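Local atomic coordinates of tail protein, 43 kDa (Neisseria meningitidis MC58, PDB entry 3D37), a protein that probably forms part of the tail baseplate of a Mu-like prophage, as do the related phage Mu baseplate and gp44-like hub proteins, though its exact role is unknown. Residues V175-S183 against D338-Y346; E276-H287 against T329-E337. One frame throughout, in Å; residues are numbered along the deposited sequence.

Interaction 1 (V175-S183 against D338-Y346)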
loop_
_atom_site.group_PDB
_atom_site.type_symbol
_atom_site.label_atom_id
_atom_site.label_comp_id
_atom_site.label_asym_id
_atom_site.label_seq_id
_atom_site.Cartn_x
_atom_site.Cartn_y
_atom_site.Cartn_z
ATOM N N VAL A 175 0.147 44.866 -1.581
ATOM C CA VAL A 175 1.458 45.484 -1.611
ATOM C C VAL A 175 1.877 45.478 -3.062
ATOM O O VAL A 175 1.548 44.543 -3.765
ATOM C CB VAL A 175 2.452 44.767 -0.739
ATOM C CG1 VAL A 175 3.882 45.263 -1.003
ATOM C CG2 VAL A 175 2.100 44.937 0.718
ATOM N N VAL A 176 2.455 46.591 -3.548
ATOM C CA VAL A 176 3.306 46.565 -4.768
ATOM C C VAL A 176 4.666 46.906 -4.238
ATOM O O VAL A 176 4.827 47.830 -3.416
ATOM C CB VAL A 176 2.865 47.465 -5.937
ATOM C CG1 VAL A 176 3.941 47.485 -7.009
ATOM C CG2 VAL A 176 1.604 46.920 -6.587
ATOM N N GLY A 177 5.641 46.091 -4.615
ATOM C CA GLY A 177 6.932 46.166 -3.968
ATOM C C GLY A 177 7.931 45.115 -4.391
ATOM O O GLY A 177 7.845 44.535 -5.462
ATOM N N GLY A 178 8.915 44.904 -3.533
ATOM C CA GLY A 178 9.990 43.975 -3.826
ATOM C C GLY A 178 10.699 43.564 -2.579
ATOM O O GLY A 178 10.301 43.932 -1.462
ATOM N N ALA A 179 11.757 42.789 -2.769
ATOM C CA ALA A 179 12.506 42.258 -1.652
ATOM C C ALA A 179 13.405 43.313 -0.982
ATOM O O ALA A 179 14.047 44.138 -1.651
ATOM C CB ALA A 179 13.367 41.068 -2.114
ATOM N N ASP A 180 13.513 43.204 0.339
ATOM C CA ASP A 180 14.510 43.941 1.065
ATOM C C ASP A 180 15.645 43.058 1.569
ATOM O O ASP A 180 15.474 42.327 2.550
ATOM C CB ASP A 180 13.875 44.635 2.244
ATOM C CG ASP A 180 14.823 45.593 2.930
ATOM O OD1 ASP A 180 15.865 45.963 2.330
ATOM O OD2 ASP A 180 14.507 45.985 4.078
ATOM N N TYR A 181 16.792 43.146 0.904
ATOM C CA TYR A 181 17.959 42.369 1.235
ATOM C C TYR A 181 18.860 42.995 2.319
ATOM O O TYR A 181 19.932 42.464 2.616
ATOM C CB TYR A 181 18.762 42.110 -0.060
ATOM C CG TYR A 181 17.943 41.382 -1.089
ATOM C CD1 TYR A 181 17.603 40.052 -0.891
ATOM C CD2 TYR A 181 17.484 42.026 -2.247
ATOM C CE1 TYR A 181 16.794 39.367 -1.799
ATOM C CE2 TYR A 181 16.705 41.344 -3.195
ATOM C CZ TYR A 181 16.357 39.997 -2.948
ATOM O OH TYR A 181 15.576 39.287 -3.828
ATOM N N SER A 182 18.441 44.133 2.875
ATOM C CA SER A 182 19.106 44.757 4.018
ATOM C C SER A 182 18.680 44.069 5.312
ATOM O O SER A 182 19.471 43.956 6.236
ATOM C CB SER A 182 18.827 46.286 4.057
ATOM O OG SER A 182 17.490 46.608 4.446
ATOM N N SER A 183 17.450 43.557 5.353
ATOM C CA SER A 183 16.938 42.827 6.515
ATOM C C SER A 183 17.799 41.596 6.850
ATOM O O SER A 183 17.967 40.717 6.002
ATOM C CB SER A 183 15.489 42.391 6.265
ATOM O OG SER A 183 14.668 43.531 6.013
ATOM N N ASP A 338 19.783 34.422 -3.126
ATOM C CA ASP A 338 19.680 35.770 -2.533
ATOM C C ASP A 338 20.028 36.914 -3.468
ATOM O O ASP A 338 20.874 36.788 -4.343
ATOM C CB ASP A 338 20.583 35.787 -1.300
ATOM C CG ASP A 338 20.297 36.939 -0.342
ATOM O OD1 ASP A 338 19.113 37.273 -0.143
ATOM O OD2 ASP A 338 21.304 37.449 0.218
ATOM N N GLY A 339 19.314 38.030 -3.326
ATOM C CA GLY A 339 19.653 39.268 -4.002
ATOM C C GLY A 339 19.195 39.375 -5.454
ATOM O O GLY A 339 19.435 40.384 -6.074
ATOM N N ILE A 340 18.509 38.366 -5.986
ATOM C CA ILE A 340 18.191 38.295 -7.425
ATOM C C ILE A 340 16.818 38.897 -7.786
ATOM O O ILE A 340 16.690 39.639 -8.750
ATOM C CB ILE A 340 18.308 36.793 -7.917
ATOM C CG1 ILE A 340 19.741 36.250 -7.694
ATOM C CG2 ILE A 340 17.894 36.644 -9.376
ATOM C CD1 ILE A 340 20.905 37.100 -8.301
ATOM N N TRP A 341 15.793 38.599 -6.999
ATOM C CA TRP A 341 14.401 39.035 -7.246
ATOM C C TRP A 341 14.220 40.519 -6.924
ATOM O O TRP A 341 14.692 40.971 -5.904
ATOM C CB TRP A 341 13.399 38.184 -6.383
ATOM C CG TRP A 341 11.908 38.378 -6.730
ATOM C CD1 TRP A 341 11.320 38.185 -7.954
ATOM C CD2 TRP A 341 10.843 38.864 -5.857
ATOM N NE1 TRP A 341 9.989 38.490 -7.889
ATOM C CE2 TRP A 341 9.668 38.922 -6.631
ATOM C CE3 TRP A 341 10.781 39.242 -4.511
ATOM C CZ2 TRP A 341 8.427 39.317 -6.094
ATOM C CZ3 TRP A 341 9.544 39.640 -3.978
ATOM C CH2 TRP A 341 8.393 39.667 -4.763
ATOM N N THR A 342 13.480 41.249 -7.770
ATOM C CA THR A 342 13.158 42.676 -7.566
ATOM C C THR A 342 14.253 43.475 -6.823
ATOM O O THR A 342 14.014 44.002 -5.716
ATOM C CB THR A 342 11.837 42.808 -6.785
ATOM O OG1 THR A 342 11.972 42.115 -5.542
ATOM C CG2 THR A 342 10.657 42.225 -7.570
ATOM N N PRO A 343 15.464 43.549 -7.415
ATOM C CA PRO A 343 16.609 44.206 -6.746
ATOM C C PRO A 343 16.497 45.745 -6.644
ATOM O O PRO A 343 17.128 46.354 -5.772
ATOM C CB PRO A 343 17.811 43.795 -7.612
ATOM C CG PRO A 343 17.230 43.543 -8.978
ATOM C CD PRO A 343 15.836 43.001 -8.732
ATOM N N ASP A 344 15.679 46.361 -7.493
ATOM C CA ASP A 344 15.508 47.811 -7.449
ATOM C C ASP A 344 14.662 48.290 -6.277
ATOM O O ASP A 344 14.736 49.469 -5.918
ATOM C CB ASP A 344 14.892 48.312 -8.752
ATOM C CG ASP A 344 15.690 47.870 -9.976
ATOM O OD1 ASP A 344 16.933 47.655 -9.825
ATOM O OD2 ASP A 344 15.074 47.748 -11.077
ATOM N N ALA A 345 13.864 47.402 -5.669
ATOM C CA ALA A 345 12.864 47.877 -4.716
ATOM C C ALA A 345 13.521 48.624 -3.558
ATOM O O ALA A 345 12.997 49.624 -3.070
ATOM C CB ALA A 345 11.969 46.718 -4.196
ATOM N N TYR A 346 14.660 48.116 -3.104
ATOM C CA TYR A 346 15.412 48.758 -2.029
ATOM C C TYR A 346 16.896 48.669 -2.364
ATOM O O TYR A 346 17.575 47.813 -1.844
ATOM C CB TYR A 346 15.170 48.065 -0.677
ATOM C CG TYR A 346 13.769 48.089 -0.144
ATOM C CD1 TYR A 346 12.851 47.107 -0.513
ATOM C CD2 TYR A 346 13.363 49.068 0.764
ATOM C CE1 TYR A 346 11.546 47.098 0.001
ATOM C CE2 TYR A 346 12.058 49.083 1.278
ATOM C CZ TYR A 346 11.153 48.087 0.890
ATOM O OH TYR A 346 9.876 48.074 1.394
HETATM O O HOH W 1 15.181 44.990 -3.593
HETATM O O HOH W 2 16.298 36.679 -4.774
HETATM O O HOH W 3 17.685 45.469 -0.853
#
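Y181 lays one face of its ring over G339, where the chain that has just left the last strand, 330-337, folds back against the segment leaving strand 174-177. An Asx turn at D180 and a type I turn at T342-A345 shape two loops that join the sheet of strand 174-177 to the run following strand 330-337. G339 CA sits 3.5 Å from the centroid of the Y181 ring, a CH-pi contact over the centre of the face. At the far end of the ring, Y181 OH donates to W341 O at 2.8 Å, in the carbonyl plane and on a lone pair; water 2 donates to the same hydroxyl and accepts from W341 N. D338 slides past the ring with its carboxylate steeply inclined to it, and its OD2 is held in a salt bridge by R300.

Y346 carries the other end. CB of D180 lies over one face of its ring, 4.2 Å from the centroid, and the D180 carboxylate is stacked on it with the planes 27° apart. With CG anti to the backbone N (chi1 -171°), the D180 carboxylate lies on the carbonyl side of its residue, where OD1 accepts from S182 OG and S182 N, which reach it from the same face; the bond from S182 N closes the Asx turn.

Close to the Y181 ring, A179 CB touches W341 CE3 at 4.0 Å, and the buried indole also stacks with F31. The type I turn comes right up to the chain at G178, so A345 CB packs tightly on G178 CA at 3.4 Å. Beside it, A179 N donates to T342 OG1 at 2.9 Å, with an N-H...O angle of 161°.

Interaction 2 (E276-H287 against T329-E337)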
loop_
_atom_site.group_PDB
_atom_site.type_symbol
_atom_site.label_atom_id
_atom_site.label_comp_id
_atom_site.label_asym_id
_atom_site.label_seq_id
_atom_site.Cartn_x
_atom_site.Cartn_y
_atom_site.Cartn_z
ATOM N N GLU A 276 14.298 30.828 -11.883
ATOM C CA GLU A 276 13.667 29.560 -12.279
ATOM C C GLU A 276 14.622 28.391 -12.310
ATOM O O GLU A 276 14.194 27.255 -12.208
ATOM C CB GLU A 276 13.047 29.675 -13.679
ATOM C CG GLU A 276 11.715 30.350 -13.736
ATOM C CD GLU A 276 11.367 30.729 -15.178
ATOM O OE1 GLU A 276 11.847 30.022 -16.100
ATOM O OE2 GLU A 276 10.639 31.727 -15.389
ATOM N N GLY A 277 15.908 28.674 -12.477
ATOM C CA GLY A 277 16.911 27.667 -12.612
ATOM C C GLY A 277 17.344 26.984 -11.342
ATOM O O GLY A 277 17.988 25.934 -11.417
ATOM N N PHE A 278 16.991 27.531 -10.170
ATOM C CA PHE A 278 17.468 26.932 -8.904
ATOM C C PHE A 278 16.400 27.095 -7.829
ATOM O O PHE A 278 15.880 28.193 -7.639
ATOM C CB PHE A 278 18.813 27.557 -8.453
ATOM C CG PHE A 278 19.257 27.114 -7.083
ATOM C CD1 PHE A 278 20.060 26.012 -6.921
ATOM C CD2 PHE A 278 18.859 27.815 -5.960
ATOM C CE1 PHE A 278 20.465 25.607 -5.714
ATOM C CE2 PHE A 278 19.255 27.415 -4.730
ATOM C CZ PHE A 278 20.056 26.307 -4.595
ATOM N N THR A 279 16.079 25.996 -7.151
ATOM C CA THR A 279 15.184 26.034 -5.976
ATOM C C THR A 279 15.758 25.134 -4.892
ATOM O O THR A 279 16.141 24.002 -5.166
ATOM C CB THR A 279 13.729 25.539 -6.305
ATOM O OG1 THR A 279 13.307 26.143 -7.532
ATOM C CG2 THR A 279 12.748 25.904 -5.145
ATOM N N LEU A 280 15.819 25.665 -3.675
ATOM C CA LEU A 280 16.126 24.923 -2.459
ATOM C C LEU A 280 14.850 24.852 -1.644
ATOM O O LEU A 280 14.336 25.891 -1.235
ATOM C CB LEU A 280 17.212 25.653 -1.686
ATOM C CG LEU A 280 17.568 25.157 -0.276
ATOM C CD1 LEU A 280 18.130 23.765 -0.273
ATOM C CD2 LEU A 280 18.544 26.214 0.387
ATOM N N THR A 281 14.301 23.657 -1.481
ATOM C CA THR A 281 13.087 23.416 -0.672
ATOM C C THR A 281 13.451 22.723 0.640
ATOM O O THR A 281 13.935 21.584 0.658
ATOM C CB THR A 281 12.011 22.601 -1.471
ATOM O OG1 THR A 281 11.827 23.208 -2.752
ATOM C CG2 THR A 281 10.704 22.599 -0.787
ATOM N N ILE A 282 13.298 23.446 1.753
ATOM C CA ILE A 282 13.582 22.882 3.069
ATOM C C ILE A 282 12.294 22.621 3.830
ATOM O O ILE A 282 11.400 23.462 3.884
ATOM C CB ILE A 282 14.499 23.837 3.858
ATOM C CG1 ILE A 282 15.882 23.838 3.210
ATOM C CG2 ILE A 282 14.511 23.466 5.386
ATOM C CD1 ILE A 282 16.841 24.846 3.746
ATOM N N THR A 283 12.192 21.452 4.436
ATOM C CA THR A 283 11.092 21.162 5.302
ATOM C C THR A 283 11.574 21.139 6.793
ATOM O O THR A 283 12.613 20.508 7.092
ATOM C CB THR A 283 10.429 19.824 4.890
ATOM O OG1 THR A 283 10.083 19.883 3.482
ATOM C CG2 THR A 283 9.180 19.587 5.724
ATOM N N VAL A 284 10.835 21.876 7.652
ATOM C CA VAL A 284 11.087 22.020 9.081
ATOM C C VAL A 284 9.868 21.635 9.873
ATOM O O VAL A 284 8.755 21.650 9.376
ATOM C CB VAL A 284 11.610 23.413 9.522
ATOM C CG1 VAL A 284 13.006 23.636 9.007
ATOM C CG2 VAL A 284 10.622 24.564 9.108
ATOM N N GLY A 285 10.083 21.228 11.131
ATOM C CA GLY A 285 8.956 20.901 11.994
ATOM C C GLY A 285 8.474 22.247 12.542
ATOM O O GLY A 285 9.247 23.154 12.656
ATOM N N GLY A 286 7.204 22.345 12.900
ATOM C CA GLY A 286 6.629 23.638 13.390
ATOM C C GLY A 286 6.298 24.612 12.268
ATOM O O GLY A 286 6.459 24.301 11.068
ATOM N N HIS A 287 5.864 25.799 12.692
ATOM C CA HIS A 287 5.515 26.927 11.875
ATOM C C HIS A 287 6.255 28.228 12.203
ATOM O O HIS A 287 6.110 29.206 11.491
ATOM C CB HIS A 287 4.028 27.180 11.962
ATOM C CG HIS A 287 3.213 26.058 11.388
ATOM N ND1 HIS A 287 1.925 25.801 11.791
ATOM C CD2 HIS A 287 3.531 25.085 10.508
ATOM C CE1 HIS A 287 1.476 24.731 11.162
ATOM N NE2 HIS A 287 2.415 24.317 10.340
ATOM N N THR A 329 2.985 18.712 12.289
ATOM C CA THR A 329 3.102 20.134 11.945
ATOM C C THR A 329 4.456 20.439 11.315
ATOM O O THR A 329 5.471 20.213 11.909
ATOM C CB THR A 329 2.838 20.985 13.263
ATOM O OG1 THR A 329 1.476 20.775 13.682
ATOM C CG2 THR A 329 2.972 22.425 12.982
ATOM N N GLN A 330 4.455 20.954 10.097
ATOM C CA GLN A 330 5.655 21.351 9.387
ATOM C C GLN A 330 5.456 22.591 8.530
ATOM O O GLN A 330 4.350 23.025 8.326
ATOM C CB GLN A 330 6.100 20.172 8.456
ATOM C CG GLN A 330 6.455 18.813 9.216
ATOM C CD GLN A 330 6.577 17.723 8.173
ATOM O OE1 GLN A 330 5.643 17.521 7.393
ATOM N NE2 GLN A 330 7.696 17.040 8.142
ATOM N N THR A 331 6.573 23.114 8.033
ATOM C CA THR A 331 6.603 24.167 7.084
ATOM C C THR A 331 7.551 23.749 5.951
ATOM O O THR A 331 8.702 23.325 6.179
ATOM C CB THR A 331 6.972 25.589 7.694
ATOM O OG1 THR A 331 6.261 25.781 8.926
ATOM C CG2 THR A 331 6.606 26.754 6.677
ATOM N N GLU A 332 7.044 23.873 4.725
ATOM C CA GLU A 332 7.910 23.835 3.537
ATOM C C GLU A 332 8.321 25.203 3.178
ATOM O O GLU A 332 7.481 26.154 3.047
ATOM C CB GLU A 332 7.143 23.162 2.394
ATOM C CG GLU A 332 7.774 23.311 1.018
ATOM C CD GLU A 332 6.836 22.711 -0.082
ATOM O OE1 GLU A 332 6.510 21.504 0.109
ATOM O OE2 GLU A 332 6.470 23.464 -1.052
ATOM N N LEU A 333 9.623 25.357 3.027
ATOM C CA LEU A 333 10.255 26.640 2.749
ATOM C C LEU A 333 10.881 26.596 1.348
ATOM O O LEU A 333 11.797 25.803 1.106
ATOM C CB LEU A 333 11.305 26.972 3.816
ATOM C CG LEU A 333 10.876 26.881 5.311
ATOM C CD1 LEU A 333 12.128 26.960 6.179
ATOM C CD2 LEU A 333 9.859 27.974 5.654
ATOM N N ARG A 334 10.325 27.366 0.420
ATOM C CA ARG A 334 10.807 27.385 -0.970
ATOM C C ARG A 334 11.738 28.567 -1.092
ATOM O O ARG A 334 11.326 29.703 -1.136
ATOM C CB ARG A 334 9.650 27.464 -1.978
ATOM C CG ARG A 334 8.702 26.268 -1.779
ATOM C CD ARG A 334 7.687 26.128 -2.932
ATOM N NE ARG A 334 6.739 27.230 -2.962
ATOM C CZ ARG A 334 5.558 27.226 -2.361
ATOM N NH1 ARG A 334 5.153 26.193 -1.621
ATOM N NH2 ARG A 334 4.791 28.283 -2.453
ATOM N N LEU A 335 13.020 28.250 -1.109
ATOM C CA LEU A 335 14.097 29.201 -1.026
ATOM C C LEU A 335 14.797 29.405 -2.375
ATOM O O LEU A 335 14.958 28.474 -3.186
ATOM C CB LEU A 335 15.058 28.733 0.047
ATOM C CG LEU A 335 14.553 28.811 1.481
ATOM C CD1 LEU A 335 15.339 27.885 2.391
ATOM C CD2 LEU A 335 14.586 30.301 1.978
ATOM N N LYS A 336 15.210 30.643 -2.614
ATOM C CA LYS A 336 15.823 31.049 -3.851
ATOM C C LYS A 336 17.130 31.740 -3.564
ATOM O O LYS A 336 17.353 32.210 -2.450
ATOM C CB LYS A 336 14.879 31.992 -4.626
ATOM C CG LYS A 336 13.528 31.325 -5.057
ATOM C CD LYS A 336 13.816 30.399 -6.248
ATOM C CE LYS A 336 12.637 29.908 -6.990
ATOM N NZ LYS A 336 13.084 29.070 -8.123
ATOM N N GLU A 337 18.003 31.768 -4.578
ATOM C CA GLU A 337 19.211 32.560 -4.547
ATOM C C GLU A 337 18.920 33.975 -4.028
ATOM O O GLU A 337 17.974 34.667 -4.468
ATOM C CB GLU A 337 19.822 32.649 -5.945
ATOM C CG GLU A 337 21.181 33.308 -6.015
ATOM C CD GLU A 337 21.798 33.311 -7.412
ATOM O OE1 GLU A 337 21.149 32.890 -8.401
ATOM O OE2 GLU A 337 22.928 33.818 -7.509
HETATM O O HOH W 4 17.107 30.746 -7.230
#
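The H287 ring has the methyl of T329 over one face and backbone and hydroxyl atoms at its rim. T329 CG2 is 3.4 Å from the ring centroid, displaced toward the edge, and makes a CH-pi contact; in the ring plane lie the carbonyl carbon of Q330 and OG1 of T331. Y8 also stacks with this imidazole. At the opposite end of the contact the F278 ring has water 4 at its edge and W207 edge-to-face.

Between these rings, strands 278-285 and 330-337 run antiparallel, with paired backbone bonds at L280-L335, I282-L333 and V284-T331. L280, I282, V284, L333 and L335 gather on one face, where I282 CD1 reaches L335 CD1 at 3.7 Å; L316 of strand 310-324 and W295 add to this apolar layer. The other face carries T281, T283, E332 and R334; there the T281 methyl CG2 packs on the aliphatic E332 CG at 3.5 Å, and the charged ends pair beyond it: R334 NH1 bridges to E332 OE2, while the R334 guanidinium also pairs with D28 and D30.

Both ends are tied by side chains. T331 OG1 donates to G286 O at 2.6 Å, on a lone pair in the carbonyl plane. K336 bends at chi2 (-75°), which brings NZ back to F278 O and T279 OG1, each at 3.0 Å, with L275 O as a further acceptor. Three neutral oxygens thus accept from the ammonium, so its charge is probably stabilised by carbonyl and hydroxyl dipoles, with no carboxylate among these three partners.

How the interactions relate
Following the chain from its N terminus, 175-183 comes first, leaving the small sheet of strands 130-133, 165-168 and 174-177. Some ninety residues later helix 259-276 runs into 276-287, and after strands 300-305 and 310-324 the chain returns as 329-337, closing the shorter loop of interaction 2. It continues without a break into 338-346, which closes the longer loop of interaction 1, so interaction 2 is nested inside interaction 1. Their centres are 19 Å apart and they meet solely through the junction at 337-338. Together they let one C-terminal run pair first with strand 278-285 and then reach the small sheet.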